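Local coordinates for MAR1 Ribonuclease (PDB 2B34), which probably acts as a hydrolase of the isochorismatase family and carries the name ribonuclease, at residues 55-60 with 82-87; 109-114 with 136-141; 130-135 with 157-162. All blocks are in the same frame, centred on the assembly; numbering follows the deposited sequence.

In the fold
From the N terminus, contact 1 comes first: strand 54-59 meets strand 81-84, closing a loop of about 20 residues at one edge of the chain's parallel sheet. It is complete before contact 2 opens. Contact 2 joins the end of strand 103-109 and the turn before helix 114-124 to residues 136-141, the end of the next strand. Contact 3 starts inside that loop, at residues 130-135, and closes beyond it at 157-162, the strand at its other edge, so contacts 2 and 3 cross along the chain. Contacts 1 and 2 meet where Lys84 NZ lies 4.0 Å from Cys114 SG; contacts 2 and 3 share strand 128-137.

Contact 1 of 3, residues 55-60 with 82-87; sequences IVTEQY and FDKTKF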
loop_
_atom_site.group_PDB
_atom_site.type_symbol
_atom_site.label_atom_id
_atom_site.label_comp_id
_atom_site.label_asym_id
_atom_site.label_seq_id
_atom_site.Cartn_x
_atom_site.Cartn_y
_atom_site.Cartn_z
ATOM N N ILE A 55 4.821 -27.754 -10.686
ATOM C CA ILE A 55 6.251 -27.714 -10.978
ATOM C C ILE A 55 7.006 -27.410 -9.682
ATOM O O ILE A 55 6.647 -26.495 -8.946
ATOM C CB ILE A 55 6.594 -26.623 -12.046
ATOM C CG1 ILE A 55 5.822 -26.848 -13.360
ATOM C CG2 ILE A 55 8.114 -26.525 -12.275
ATOM C CD1 ILE A 55 6.381 -27.956 -14.272
ATOM N N VAL A 56 8.053 -28.184 -9.413
ATOM C CA VAL A 56 8.884 -27.991 -8.228
ATOM C C VAL A 56 10.327 -27.723 -8.656
ATOM O O VAL A 56 10.866 -28.429 -9.510
ATOM C CB VAL A 56 8.844 -29.228 -7.284
ATOM C CG1 VAL A 56 9.612 -28.963 -5.987
ATOM C CG2 VAL A 56 7.409 -29.634 -6.969
ATOM N N THR A 57 10.939 -26.693 -8.075
ATOM C CA THR A 57 12.375 -26.468 -8.250
ATOM C C THR A 57 13.125 -26.652 -6.939
ATOM O O THR A 57 12.579 -26.408 -5.856
ATOM C CB THR A 57 12.715 -25.063 -8.819
ATOM O OG1 THR A 57 12.227 -24.042 -7.933
ATOM C CG2 THR A 57 12.133 -24.878 -10.223
ATOM N N GLU A 58 14.379 -27.080 -7.052
ATOM C CA GLU A 58 15.287 -27.153 -5.914
ATOM C C GLU A 58 16.580 -26.408 -6.246
ATOM O O GLU A 58 17.216 -26.676 -7.269
ATOM C CB GLU A 58 15.575 -28.610 -5.538
ATOM C CG GLU A 58 14.319 -29.436 -5.267
ATOM C CD GLU A 58 14.606 -30.881 -4.903
ATOM O OE1 GLU A 58 15.690 -31.389 -5.253
ATOM O OE2 GLU A 58 13.732 -31.512 -4.267
ATOM N N GLN A 59 16.940 -25.456 -5.390
ATOM C CA GLN A 59 18.170 -24.681 -5.539
ATOM C C GLN A 59 19.349 -25.479 -5.007
ATOM O O GLN A 59 19.329 -25.924 -3.860
ATOM C CB GLN A 59 18.060 -23.343 -4.792
ATOM C CG GLN A 59 19.353 -22.506 -4.736
ATOM C CD GLN A 59 19.639 -21.721 -6.012
ATOM O OE1 GLN A 59 20.749 -21.223 -6.208
ATOM N NE2 GLN A 59 18.640 -21.594 -6.872
ATOM N N TYR A 60 20.364 -25.654 -5.852
ATOM C CA TYR A 60 21.603 -26.355 -5.495
ATOM C C TYR A 60 21.392 -27.455 -4.439
ATOM O O TYR A 60 21.923 -27.361 -3.331
ATOM C CB TYR A 60 22.666 -25.339 -5.041
ATOM C CG TYR A 60 24.070 -25.899 -4.890
ATOM C CD1 TYR A 60 24.760 -26.427 -5.984
ATOM C CD2 TYR A 60 24.716 -25.882 -3.653
ATOM C CE1 TYR A 60 26.051 -26.937 -5.840
ATOM C CE2 TYR A 60 26.002 -26.384 -3.503
ATOM C CZ TYR A 60 26.662 -26.909 -4.595
ATOM O OH TYR A 60 27.937 -27.408 -4.440
ATOM N N PHE A 82 12.886 -29.977 -10.822
ATOM C CA PHE A 82 14.104 -29.534 -11.498
ATOM C C PHE A 82 15.087 -28.880 -10.532
ATOM O O PHE A 82 14.688 -28.127 -9.642
ATOM C CB PHE A 82 13.773 -28.557 -12.630
ATOM C CG PHE A 82 12.803 -29.098 -13.651
ATOM C CD1 PHE A 82 13.095 -30.254 -14.372
ATOM C CD2 PHE A 82 11.604 -28.435 -13.905
ATOM C CE1 PHE A 82 12.198 -30.751 -15.321
ATOM C CE2 PHE A 82 10.702 -28.919 -14.848
ATOM C CZ PHE A 82 10.999 -30.081 -15.558
ATOM N N ASP A 83 16.371 -29.169 -10.713
ATOM C CA ASP A 83 17.410 -28.467 -9.965
ATOM C C ASP A 83 17.888 -27.238 -10.739
ATOM O O ASP A 83 17.763 -27.175 -11.964
ATOM C CB ASP A 83 18.578 -29.399 -9.614
ATOM C CG ASP A 83 19.339 -29.883 -10.837
ATOM O OD1 ASP A 83 18.728 -30.518 -11.721
ATOM O OD2 ASP A 83 20.563 -29.641 -10.900
ATOM N N LYS A 84 18.427 -26.262 -10.015
ATOM C CA LYS A 84 18.886 -25.011 -10.612
ATOM C C LYS A 84 19.875 -24.288 -9.703
ATOM O O LYS A 84 19.934 -24.549 -8.497
ATOM C CB LYS A 84 17.698 -24.085 -10.932
ATOM C CG LYS A 84 16.835 -23.702 -9.722
ATOM C CD LYS A 84 15.839 -22.604 -10.073
ATOM C CE LYS A 84 15.030 -22.142 -8.856
ATOM N NZ LYS A 84 15.870 -21.503 -7.801
ATOM N N THR A 85 20.640 -23.377 -10.300
ATOM C CA THR A 85 21.503 -22.462 -9.561
ATOM C C THR A 85 21.033 -21.022 -9.754
ATOM O O THR A 85 21.266 -20.164 -8.900
ATOM C CB THR A 85 22.974 -22.591 -9.990
ATOM O OG1 THR A 85 23.051 -22.614 -11.421
ATOM C CG2 THR A 85 23.588 -23.872 -9.427
ATOM N N LYS A 86 20.374 -20.767 -10.887
ATOM C CA LYS A 86 19.674 -19.509 -11.128
ATOM C C LYS A 86 18.553 -19.357 -10.109
ATOM O O LYS A 86 17.907 -20.336 -9.750
ATOM C CB LYS A 86 19.086 -19.492 -12.538
ATOM C CG LYS A 86 19.866 -18.663 -13.552
ATOM C CD LYS A 86 19.052 -18.448 -14.842
ATOM C CE LYS A 86 17.664 -17.841 -14.571
ATOM N NZ LYS A 86 17.707 -16.385 -14.231
ATOM N N PHE A 87 18.319 -18.135 -9.642
ATOM C CA PHE A 87 17.320 -17.917 -8.595
ATOM C C PHE A 87 15.893 -18.068 -9.114
ATOM O O PHE A 87 15.020 -18.575 -8.404
ATOM C CB PHE A 87 17.536 -16.572 -7.890
ATOM C CG PHE A 87 18.850 -16.481 -7.145
ATOM C CD1 PHE A 87 19.392 -17.600 -6.513
ATOM C CD2 PHE A 87 19.535 -15.273 -7.064
ATOM C CE1 PHE A 87 20.600 -17.518 -5.824
ATOM C CE2 PHE A 87 20.743 -15.183 -6.374
ATOM C CZ PHE A 87 21.274 -16.309 -5.754
#
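Thr57 and Lys84 meet on the tightly packed part of a parallel strand pair, where strand 54-59 pairs with the edge strand 81-84 of the chain's sheet. The ladder is regular: Phe82 N donates to Val56 O, Glu58 N to Phe82 O (2.8 Å), Lys84 N to Glu58 O in a more bent bond (138°), and Tyr60 N to Lys84 O (2.9 Å), almost straight at 174°. Thr57, Gln59, Phe82 and Lys84 share one face. There the lysine's methylene chain passes Thr57, its CE 3.5 Å from Thr57 OG1, while the hydroxyl itself is bonded to Asp21. A bend at the last torsion (chi4 64°) turns Lys84 NZ toward Lys86 O and Phe87 O, both at 3.1 Å. A long, flexible side chain suits this place, since it spans the strand and ends among acceptors. At the far end of this face the Phe82 ring makes a lighter apolar contact, 4.3 Å from Ile55 CG2. Glu58, on the opposite face, is held by His66 and Thr67. The solvent end is looser: Asp83 and Tyr60 are exposed, the tyrosine ring only grazing Thr85 CG2. Thr85 OG1 is bonded to Asp173 of the second subunit. With two carbonyls and a salt bridge to Asp21 holding its NZ, Lys84 is placed as expected for the lysine of the Asp-Lys-Cys triad of isochorismatase-family hydrolases, a role that Asp21, Lys84 and Cys114 probably fill.

Contact 2 of 3, residues 109-114 with 136-141; sequences IEAHVC and VSSRSH
His112 and Ser138 form the side-chain hydrogen bond of this contact: His112 ND1 lies 3.0 Å from Ser138 OG, which meets the ring at its edge and near its plane, and either atom could be the donor. The imidazole reaches the serine because its CG stands between the backbone N and the carbonyl carbon (chi1 66°). Val113 CG2 sits 3.5 Å above one ring face, and NE2 is bonded to Glu162 of the second subunit, so both nitrogens are engaged; an alanine here would probably cost Ser138 OG its imidazole partner and that glutamate one of its two contacts, leaving it Arg139, and uncover the valine methyl. Among backbone bonds, Ala111 N donates to Ser137 O (3.1 Å), and Val113 N closes a type I turn on Glu110 O at 3.0 Å. In the isochorismatase fold this turn follows a central parallel strand and leads into the helix begun by Cys114, which probably corresponds to the nucleophilic cysteine of the family; in this structure Cys114 is joined to Cys20 by a disulfide. The apolar contact is small but tight: Ala111 CB presses against Val136 CG1 at 3.4 Å, with Ser138 OG 3.3 Å from the same alanine methyl. A methyl suits this narrow place, since Ala147 of helix 141-154 also touches it. Charge enters through Arg139, which forms a salt bridge to Glu162 of the second subunit, the same carboxylate that His112 meets.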
loop_
_atom_site.group_PDB
_atom_site.type_symbol
_atom_site.label_atom_id
_atom_site.label_comp_id
_atom_site.label_asym_id
_atom_site.label_seq_id
_atom_site.Cartn_x
_atom_site.Cartn_y
_atom_site.Cartn_z
ATOM N N ILE A 109 10.199 -20.131 -1.118
ATOM C CA ILE A 109 11.086 -19.324 -0.284
ATOM C C ILE A 109 12.229 -18.582 -0.935
ATOM O O ILE A 109 12.614 -18.861 -2.075
ATOM C CB ILE A 109 11.627 -20.091 0.940
ATOM C CG1 ILE A 109 12.173 -21.459 0.524
ATOM C CG2 ILE A 109 10.557 -20.158 2.041
ATOM C CD1 ILE A 109 12.949 -22.140 1.595
ATOM N N GLU A 110 12.819 -17.710 -0.117
ATOM C CA GLU A 110 13.427 -16.468 -0.538
ATOM C C GLU A 110 12.358 -15.700 -1.323
ATOM O O GLU A 110 12.371 -15.634 -2.557
ATOM C CB GLU A 110 14.767 -16.661 -1.275
ATOM C CG GLU A 110 14.775 -17.708 -2.384
ATOM C CD GLU A 110 16.144 -18.003 -2.929
ATOM O OE1 GLU A 110 17.129 -17.846 -2.176
ATOM O OE2 GLU A 110 16.236 -18.412 -4.112
ATOM N N ALA A 111 11.406 -15.162 -0.561
ATOM C CA ALA A 111 10.357 -14.287 -1.074
ATOM C C ALA A 111 10.959 -13.150 -1.894
ATOM O O ALA A 111 10.413 -12.761 -2.919
ATOM C CB ALA A 111 9.522 -13.725 0.076
ATOM N N HIS A 112 12.105 -12.649 -1.442
ATOM C CA HIS A 112 12.783 -11.512 -2.063
ATOM C C HIS A 112 13.886 -11.943 -3.029
ATOM O O HIS A 112 14.619 -11.100 -3.553
ATOM C CB HIS A 112 13.370 -10.620 -0.971
ATOM C CG HIS A 112 14.463 -11.274 -0.188
ATOM N ND1 HIS A 112 14.259 -12.406 0.573
ATOM C CD2 HIS A 112 15.774 -10.962 -0.057
ATOM C CE1 HIS A 112 15.398 -12.760 1.142
ATOM N NE2 HIS A 112 16.332 -11.900 0.775
ATOM N N VAL A 113 14.016 -13.251 -3.251
ATOM C CA VAL A 113 15.020 -13.786 -4.181
ATOM C C VAL A 113 14.376 -14.706 -5.239
ATOM O O VAL A 113 13.948 -14.197 -6.270
ATOM C CB VAL A 113 16.234 -14.434 -3.447
ATOM C CG1 VAL A 113 17.366 -14.715 -4.415
ATOM C CG2 VAL A 113 16.733 -13.534 -2.322
ATOM N N CYS A 114 14.285 -16.022 -4.992
ATOM C CA CYS A 114 13.645 -16.961 -5.949
ATOM C C CYS A 114 12.245 -16.523 -6.330
ATOM O O CYS A 114 11.924 -16.456 -7.511
ATOM C CB CYS A 114 13.569 -18.414 -5.425
ATOM S SG CYS A 114 12.588 -19.601 -6.490
ATOM N N VAL A 136 4.643 -18.098 1.543
ATOM C CA VAL A 136 5.865 -17.451 1.044
ATOM C C VAL A 136 6.543 -16.674 2.183
ATOM O O VAL A 136 5.886 -15.918 2.904
ATOM C CB VAL A 136 5.562 -16.517 -0.167
ATOM C CG1 VAL A 136 6.765 -15.640 -0.523
ATOM C CG2 VAL A 136 5.137 -17.329 -1.388
ATOM N N SER A 137 7.848 -16.876 2.354
ATOM C CA SER A 137 8.591 -16.229 3.438
ATOM C C SER A 137 10.090 -16.044 3.137
ATOM O O SER A 137 10.581 -16.498 2.103
ATOM C CB SER A 137 8.401 -17.008 4.743
ATOM O OG SER A 137 8.837 -16.245 5.848
ATOM N N SER A 138 10.793 -15.376 4.055
ATOM C CA SER A 138 12.232 -15.115 3.947
ATOM C C SER A 138 12.913 -15.345 5.296
ATOM O O SER A 138 12.240 -15.579 6.300
ATOM C CB SER A 138 12.489 -13.664 3.519
ATOM O OG SER A 138 11.938 -13.379 2.250
ATOM N N ARG A 139 14.243 -15.251 5.317
ATOM C CA ARG A 139 15.011 -15.290 6.565
ATOM C C ARG A 139 14.706 -14.062 7.431
ATOM O O ARG A 139 14.580 -14.165 8.649
ATOM C CB ARG A 139 16.514 -15.404 6.273
ATOM C CG ARG A 139 17.410 -15.382 7.511
ATOM C CD ARG A 139 18.873 -15.719 7.191
ATOM N NE ARG A 139 19.458 -14.797 6.217
ATOM C CZ ARG A 139 20.744 -14.455 6.172
ATOM N NH1 ARG A 139 21.604 -14.950 7.058
ATOM N NH2 ARG A 139 21.169 -13.606 5.243
ATOM N N SER A 140 14.577 -12.908 6.782
ATOM C CA SER A 140 14.257 -11.650 7.452
ATOM C C SER A 140 12.819 -11.207 7.176
ATOM O O SER A 140 12.349 -11.295 6.041
ATOM C CB SER A 140 15.219 -10.561 6.980
ATOM O OG SER A 140 14.689 -9.276 7.241
ATOM N N HIS A 141 12.141 -10.721 8.218
ATOM C CA HIS A 141 10.796 -10.142 8.096
ATOM C C HIS A 141 10.738 -8.962 7.120
ATOM O O HIS A 141 9.780 -8.831 6.357
ATOM C CB HIS A 141 10.278 -9.669 9.460
ATOM C CG HIS A 141 9.972 -10.776 10.420
ATOM N ND1 HIS A 141 10.521 -10.836 11.683
ATOM C CD2 HIS A 141 9.167 -11.860 10.309
ATOM C CE1 HIS A 141 10.066 -11.906 12.309
ATOM N NE2 HIS A 141 9.244 -12.547 11.496
#

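Contact 3 of 3, residues 130-135 with 157-162; sequences HVVVDA and ILTTSE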
loop_
_atom_site.group_PDB
_atom_site.type_symbol
_atom_site.label_atom_id
_atom_site.label_comp_id
_atom_site.label_asym_id
_atom_site.label_seq_id
_atom_site.Cartn_x
_atom_site.Cartn_y
_atom_site.Cartn_z
ATOM N N HIS A 130 -0.012 -15.317 -9.069
ATOM C CA HIS A 130 -0.738 -15.305 -7.807
ATOM C C HIS A 130 0.186 -15.770 -6.686
ATOM O O HIS A 130 0.471 -16.965 -6.544
ATOM C CB HIS A 130 -1.996 -16.169 -7.912
ATOM C CG HIS A 130 -2.953 -15.702 -8.968
ATOM N ND1 HIS A 130 -2.628 -15.678 -10.310
ATOM C CD2 HIS A 130 -4.217 -15.227 -8.879
ATOM C CE1 HIS A 130 -3.653 -15.209 -11.001
ATOM N NE2 HIS A 130 -4.630 -14.931 -10.156
ATOM N N VAL A 131 0.674 -14.799 -5.918
ATOM C CA VAL A 131 1.610 -15.041 -4.829
ATOM C C VAL A 131 0.836 -15.364 -3.557
ATOM O O VAL A 131 0.092 -14.524 -3.041
ATOM C CB VAL A 131 2.557 -13.820 -4.591
ATOM C CG1 VAL A 131 3.526 -14.093 -3.450
ATOM C CG2 VAL A 131 3.328 -13.472 -5.866
ATOM N N VAL A 132 1.014 -16.587 -3.064
ATOM C CA VAL A 132 0.330 -17.043 -1.855
ATOM C C VAL A 132 1.144 -16.602 -0.643
ATOM O O VAL A 132 2.102 -17.272 -0.248
ATOM C CB VAL A 132 0.147 -18.575 -1.848
ATOM C CG1 VAL A 132 -0.778 -18.993 -0.720
ATOM C CG2 VAL A 132 -0.397 -19.052 -3.186
ATOM N N VAL A 133 0.752 -15.471 -0.060
ATOM C CA VAL A 133 1.550 -14.800 0.971
ATOM C C VAL A 133 1.729 -15.610 2.263
ATOM O O VAL A 133 2.745 -15.474 2.948
ATOM C CB VAL A 133 1.006 -13.368 1.292
ATOM C CG1 VAL A 133 1.079 -12.467 0.059
ATOM C CG2 VAL A 133 -0.418 -13.417 1.847
ATOM N N ASP A 134 0.752 -16.454 2.588
ATOM C CA ASP A 134 0.855 -17.313 3.769
ATOM C C ASP A 134 1.621 -18.624 3.512
ATOM O O ASP A 134 1.688 -19.505 4.377
ATOM C CB ASP A 134 -0.517 -17.554 4.421
ATOM C CG ASP A 134 -1.588 -18.038 3.443
ATOM O OD1 ASP A 134 -1.402 -17.965 2.212
ATOM O OD2 ASP A 134 -2.647 -18.490 3.928
ATOM N N ALA A 135 2.209 -18.725 2.322
ATOM C CA ALA A 135 3.025 -19.868 1.935
ATOM C C ALA A 135 4.360 -19.388 1.355
ATOM O O ALA A 135 5.113 -20.171 0.760
ATOM C CB ALA A 135 2.272 -20.734 0.933
ATOM N N ILE A 157 -0.358 -10.612 -8.041
ATOM C CA ILE A 157 -1.476 -10.581 -7.106
ATOM C C ILE A 157 -1.046 -11.213 -5.785
ATOM O O ILE A 157 -0.532 -12.335 -5.754
ATOM C CB ILE A 157 -2.739 -11.268 -7.693
ATOM C CG1 ILE A 157 -3.168 -10.567 -8.991
ATOM C CG2 ILE A 157 -3.889 -11.261 -6.674
ATOM C CD1 ILE A 157 -4.278 -11.279 -9.751
ATOM N N LEU A 158 -1.246 -10.469 -4.701
ATOM C CA LEU A 158 -0.944 -10.945 -3.362
ATOM C C LEU A 158 -2.186 -11.584 -2.763
ATOM O O LEU A 158 -3.087 -10.900 -2.279
ATOM C CB LEU A 158 -0.429 -9.801 -2.477
ATOM C CG LEU A 158 0.779 -8.995 -2.972
ATOM C CD1 LEU A 158 1.047 -7.812 -2.041
ATOM C CD2 LEU A 158 2.028 -9.869 -3.121
ATOM N N THR A 159 -2.221 -12.910 -2.810
ATOM C CA THR A 159 -3.388 -13.671 -2.397
ATOM C C THR A 159 -3.064 -14.581 -1.216
ATOM O O THR A 159 -1.917 -14.658 -0.787
ATOM C CB THR A 159 -3.985 -14.478 -3.585
ATOM O OG1 THR A 159 -5.208 -15.103 -3.173
ATOM C CG2 THR A 159 -3.009 -15.533 -4.092
ATOM N N THR A 160 -4.080 -15.258 -0.690
ATOM C CA THR A 160 -3.884 -16.220 0.393
ATOM C C THR A 160 -4.333 -17.613 -0.032
ATOM O O THR A 160 -5.077 -17.766 -1.009
ATOM C CB THR A 160 -4.618 -15.808 1.685
ATOM O OG1 THR A 160 -6.012 -15.623 1.408
ATOM C CG2 THR A 160 -4.039 -14.518 2.251
ATOM N N SER A 161 -3.881 -18.621 0.710
ATOM C CA SER A 161 -4.170 -20.016 0.381
ATOM C C SER A 161 -5.665 -20.310 0.271
ATOM O O SER A 161 -6.100 -20.906 -0.711
ATOM C CB SER A 161 -3.501 -20.970 1.375
ATOM O OG SER A 161 -3.904 -20.691 2.702
ATOM N N GLU A 162 -6.447 -19.880 1.263
ATOM C CA GLU A 162 -7.889 -20.131 1.247
ATOM C C GLU A 162 -8.599 -19.363 0.131
ATOM O O GLU A 162 -9.504 -19.899 -0.517
ATOM C CB GLU A 162 -8.533 -19.846 2.607
ATOM C CG GLU A 162 -9.899 -20.502 2.754
ATOM C CD GLU A 162 -10.633 -20.085 4.009
ATOM O OE1 GLU A 162 -10.226 -20.504 5.112
ATOM O OE2 GLU A 162 -11.636 -19.351 3.887
HETATM O O HOH W 1 -5.646 -18.455 3.920
#
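Val131 N donates to Ile157 O (2.7 Å), Thr159 N to Val131 O and Val133 N to Thr159 O (2.9 Å), a parallel ladder whose short strand axes run 4.7 Å apart and 33° askew. The two strands are the ends of a beta-alpha-beta crossover in this Rossmann-like sheet, with helix 141-154 as the connection. That helix lies over the face bearing Val131 and Leu158, where Phe148 and Met151 pack. Beta-branched residues suit such extended strands, and Val131, Val132, Ile157 and Thr159 supply them. At the corner just past the ladder, Val133 puts CG1 4.0 Å from Leu158 CB, crossing it at about a right angle, and its CG2 against Thr160 CG2. On the other face His130 and Ile157 lie side by side, pointing the same way. Ile157 CD1 lies 3.7 Å from His130 NE2, a buried nitrogen with no polar partner in the model. Thr159 follows them; its OG1 bonds Gln150 of the fourth subunit, so the face is also part of the assembly. Beyond the ladder the first strand turns away at a type I turn, Val132 to Ala135, and Asp134 reaches back to the start of helix 161-169. A chi1 of 51° tucks its carboxylate in over its own backbone, toward the helix start. Asp134 OD1 accepts Ser161 N on its syn side (3.0 Å), while OD2 takes Ser161 OG at 2.8 Å, also syn but 33° out of the carboxylate plane. Two acceptors suit this place, since the first amides of a helix lack partners within it, and the helix dipole would probably favour the ionised acid. Water 1 takes the next N-H, accepting from Glu162 N and donating to Asp134 OD2 over 3.0 Å.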